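Local coordinates for siroheme decarboxylase (Hydrogenobacter thermophilus, PDB 4CH7), which catalyses the decarboxylation of siroheme to didecarboxysiroheme, with release of two carbon dioxide molecules, in the biosynthesis of heme d1, at residues Pro89-Asn94 and Glu311-Arg316. Sequence-based numbering, arbitrary orientation.
Sequences PGVSHN and EFKKVR
The imidazole of His93 meets Lys314 at its edge: CG of the lysine lies near the ring plane, 3.3 Å from ND1, while Val315 O sits over one face, 4.5 Å from CE1. The lysine, whose methylene stem suits a place beside the imidazole, runs alongside the ring and bends at its last torsion (chi4 -51°), which brings NZ back in plane at the edge, 3.5 Å from His93 CE1. On the other face of the sheet, the Asn94 amide crosses the Phe312 ring obliquely, the planes 41° apart, with Asn94 ND2 3.7 Å from Phe312 CB. Asparagine suits this buried place because its ND2, which merely touches Phe312, is satisfied by a hydrogen bond to Asn86 OD1, on the helix 75-87 that packs against Phe312.

Strands 91-97 and 303-314 run antiparallel here, joining the two AsnC-like halves of the chain in one closed barrel. His93 and Lys314 form a non-hydrogen-bonded pair; at Asn94, which forms a hydrogen-bonded pair with Lys313, the regular pairing is interrupted by a classic beta bulge, Phe312 and Lys313 both facing it. Asn94 N donates to Lys313 O and its own O accepts from Phe312 N, and beyond the bridges Val315 N reaches Ser92 O at 3.1 Å.

Lys313 starts with CG anti to the backbone N (chi1 -171°) and stays extended, carrying NZ to Val91 O in a weak bond of 3.1 Å; Asn86 O is another acceptor for the same amine, and a long, straight chain suits this reach, its aliphatic stem passing Ser92 O on the way.

His93 is inferred to be an active-site residue, and ND1, covered by Lys314, has no hydrogen-bond partner in the model. An alanine at His93 would remove the imidazole and is likely to leave the Lys314 stem without its flat neighbour and able to turn more freely. Ser92, beside it in sequence, brings its CB within 3.6 Å of Val315 O.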
ATOM      1  N   PRO A  89       8.151  11.291   3.910  1.00 61.64           N
ATOM      2  CA  PRO A  89       7.785  10.108   4.695  1.00 58.84           C
ATOM      3  C   PRO A  89       6.448   9.530   4.249  1.00 63.53           C
ATOM      4  O   PRO A  89       6.141   8.385   4.579  1.00 65.71           O
ATOM      5  CB  PRO A  89       7.663  10.659   6.122  1.00 64.61           C
ATOM      6  CG  PRO A  89       8.460  11.941   6.117  1.00 67.27           C
ATOM      7  CD  PRO A  89       8.240  12.501   4.746  1.00 64.71           C
ATOM      8  N   GLY A  90       5.665  10.316   3.513  1.00 63.50           N
ATOM      9  CA  GLY A  90       4.373   9.863   3.027  1.00 59.56           C
ATOM     10  C   GLY A  90       4.419   9.209   1.656  1.00 53.12           C
ATOM     11  O   GLY A  90       3.401   8.711   1.168  1.00 51.30           O
ATOM     12  N   VAL A  91       5.595   9.216   1.032  1.00 58.07           N
ATOM     13  CA  VAL A  91       5.780   8.561  -0.259  1.00 53.99           C
ATOM     14  C   VAL A  91       6.227   7.113  -0.065  1.00 57.58           C
ATOM     15  O   VAL A  91       7.301   6.860   0.483  1.00 56.88           O
ATOM     16  CB  VAL A  91       6.792   9.312  -1.143  1.00 56.88           C
ATOM     17  CG1 VAL A  91       7.068   8.527  -2.417  1.00 59.69           C
ATOM     18  CG2 VAL A  91       6.268  10.698  -1.476  1.00 53.44           C
ATOM     19  N   SER A  92       5.398   6.170  -0.507  1.00 62.28           N
ATOM     20  CA  SER A  92       5.675   4.745  -0.322  1.00 58.75           C
ATOM     21  C   SER A  92       6.468   4.167  -1.489  1.00 63.25           C
ATOM     22  O   SER A  92       7.546   3.600  -1.302  1.00 68.54           O
ATOM     23  CB  SER A  92       4.369   3.969  -0.144  1.00 50.29           C
ATOM     24  OG  SER A  92       3.517   4.139  -1.263  1.00 56.32           O
ATOM     25  N   HIS A  93       5.928   4.312  -2.694  1.00 58.32           N
ATOM     26  CA  HIS A  93       6.619   3.867  -3.893  1.00 61.59           C
ATOM     27  C   HIS A  93       6.960   5.069  -4.755  1.00 64.77           C
ATOM     28  O   HIS A  93       6.193   6.027  -4.811  1.00 57.99           O
ATOM     29  CB  HIS A  93       5.744   2.894  -4.684  1.00 65.36           C
ATOM     30  CG  HIS A  93       5.191   1.775  -3.859  1.00 70.06           C
ATOM     31  ND1 HIS A  93       5.901   0.624  -3.596  1.00 72.80           N
ATOM     32  CD2 HIS A  93       3.997   1.634  -3.236  1.00 74.70           C
ATOM     33  CE1 HIS A  93       5.167  -0.179  -2.844  1.00 73.43           C
ATOM     34  NE2 HIS A  93       4.009   0.408  -2.613  1.00 77.01           N
ATOM     35  N   ASN A  94       8.115   5.023  -5.413  1.00 56.62           N
ATOM     36  CA  ASN A  94       8.485   6.054  -6.379  1.00 55.32           C
ATOM     37  C   ASN A  94       9.152   5.411  -7.587  1.00 62.18           C
ATOM     38  O   ASN A  94      10.088   4.624  -7.441  1.00 60.61           O
ATOM     39  CB  ASN A  94       9.410   7.101  -5.751  1.00 54.76           C
ATOM     40  CG  ASN A  94       9.665   8.287  -6.672  1.00 58.36           C
ATOM     41  OD1 ASN A  94       8.956   8.488  -7.656  1.00 63.01           O
ATOM     42  ND2 ASN A  94      10.676   9.082  -6.346  1.00 56.53           N
ATOM     43  N   GLU A 311      13.428   2.186  -9.890  1.00 66.72           N
ATOM     44  CA  GLU A 311      12.749   2.174  -8.597  1.00 68.93           C
ATOM     45  C   GLU A 311      13.553   2.994  -7.595  1.00 75.42           C
ATOM     46  O   GLU A 311      14.601   2.556  -7.118  1.00 69.59           O
ATOM     47  CB  GLU A 311      12.556   0.746  -8.079  1.00 74.88           C
ATOM     48  CG  GLU A 311      11.836   0.670  -6.734  1.00 77.43           C
ATOM     49  CD  GLU A 311      11.322  -0.722  -6.420  1.00 82.70           C
ATOM     50  OE1 GLU A 311      12.106  -1.688  -6.520  1.00 76.93           O
ATOM     51  OE2 GLU A 311      10.126  -0.849  -6.084  1.00 83.35           O
ATOM     52  N   PHE A 312      13.059   4.188  -7.288  1.00 61.31           N
ATOM     53  CA  PHE A 312      13.756   5.092  -6.383  1.00 62.23           C
ATOM     54  C   PHE A 312      13.456   4.768  -4.931  1.00 61.94           C
ATOM     55  O   PHE A 312      14.244   5.090  -4.039  1.00 72.07           O
ATOM     56  CB  PHE A 312      13.362   6.539  -6.673  1.00 63.92           C
ATOM     57  CG  PHE A 312      13.787   7.017  -8.026  1.00 64.13           C
ATOM     58  CD1 PHE A 312      15.127   7.245  -8.300  1.00 71.83           C
ATOM     59  CD2 PHE A 312      12.851   7.245  -9.023  1.00 63.67           C
ATOM     60  CE1 PHE A 312      15.530   7.686  -9.545  1.00 75.50           C
ATOM     61  CE2 PHE A 312      13.244   7.688 -10.271  1.00 61.38           C
ATOM     62  CZ  PHE A 312      14.588   7.905 -10.532  1.00 72.43           C
ATOM     63  N   LYS A 313      12.315   4.128  -4.700  1.00 61.83           N
ATOM     64  CA  LYS A 313      11.850   3.889  -3.345  1.00 65.86           C
ATOM     65  C   LYS A 313      10.716   2.875  -3.316  1.00 61.16           C
ATOM     66  O   LYS A 313       9.756   2.974  -4.084  1.00 59.07           O
ATOM     67  CB  LYS A 313      11.382   5.207  -2.725  1.00 62.02           C
ATOM     68  CG  LYS A 313      11.066   5.140  -1.242  1.00 68.92           C
ATOM     69  CD  LYS A 313      10.697   6.520  -0.729  1.00 66.17           C
ATOM     70  CE  LYS A 313      10.491   6.517   0.771  1.00 70.90           C
ATOM     71  NZ  LYS A 313      10.148   7.874   1.270  1.00 63.65           N
ATOM     72  N   LYS A 314      10.840   1.894  -2.431  1.00 70.39           N
ATOM     73  CA  LYS A 314       9.750   0.973  -2.151  1.00 71.64           C
ATOM     74  C   LYS A 314       9.795   0.593  -0.683  1.00 76.37           C
ATOM     75  O   LYS A 314      10.332  -0.450  -0.311  1.00 78.32           O
ATOM     76  CB  LYS A 314       9.833  -0.283  -3.016  1.00 68.12           C
ATOM     77  CG  LYS A 314       8.621  -1.191  -2.870  1.00 77.23           C
ATOM     78  CD  LYS A 314       8.818  -2.515  -3.578  1.00 74.47           C
ATOM     79  CE  LYS A 314       7.489  -3.224  -3.772  1.00 78.10           C
ATOM     80  NZ  LYS A 314       6.701  -3.314  -2.513  1.00 67.96           N
ATOM     81  N   VAL A 315       9.248   1.467   0.151  1.00 76.72           N
ATOM     82  CA  VAL A 315       9.095   1.185   1.564  1.00 74.04           C
ATOM     83  C   VAL A 315       7.605   1.206   1.842  1.00 78.95           C
ATOM     84  O   VAL A 315       6.814   1.546   0.962  1.00 84.40           O
ATOM     85  CB  VAL A 315       9.783   2.257   2.426  1.00 72.11           C
ATOM     86  CG1 VAL A 315      11.215   2.466   1.967  1.00 76.26           C
ATOM     87  CG2 VAL A 315       9.020   3.569   2.354  1.00 81.16           C
ATOM     88  N   ARG A 316       7.214   0.833   3.051  1.00 77.43           N
ATOM     89  CA  ARG A 316       5.850   1.084   3.475  1.00 75.65           C
ATOM     90  C   ARG A 316       5.867   2.088   4.612  1.00 71.45           C
ATOM     91  O   ARG A 316       6.710   2.025   5.508  1.00 78.66           O
ATOM     92  CB  ARG A 316       5.134  -0.198   3.883  1.00 77.82           C
ATOM     93  CG  ARG A 316       5.798  -0.942   5.009  1.00 80.50           C
ATOM     94  CD  ARG A 316       4.917  -2.067   5.493  1.00 89.30           C
ATOM     95  NE  ARG A 316       5.723  -3.190   5.947  1.00 97.60           N
ATOM     96  CZ  ARG A 316       5.258  -4.196   6.676  1.00 97.97           C
ATOM     97  NH1 ARG A 316       3.986  -4.219   7.051  1.00 94.60           N
ATOM     98  NH2 ARG A 316       6.072  -5.174   7.034  1.00 92.41           N
TER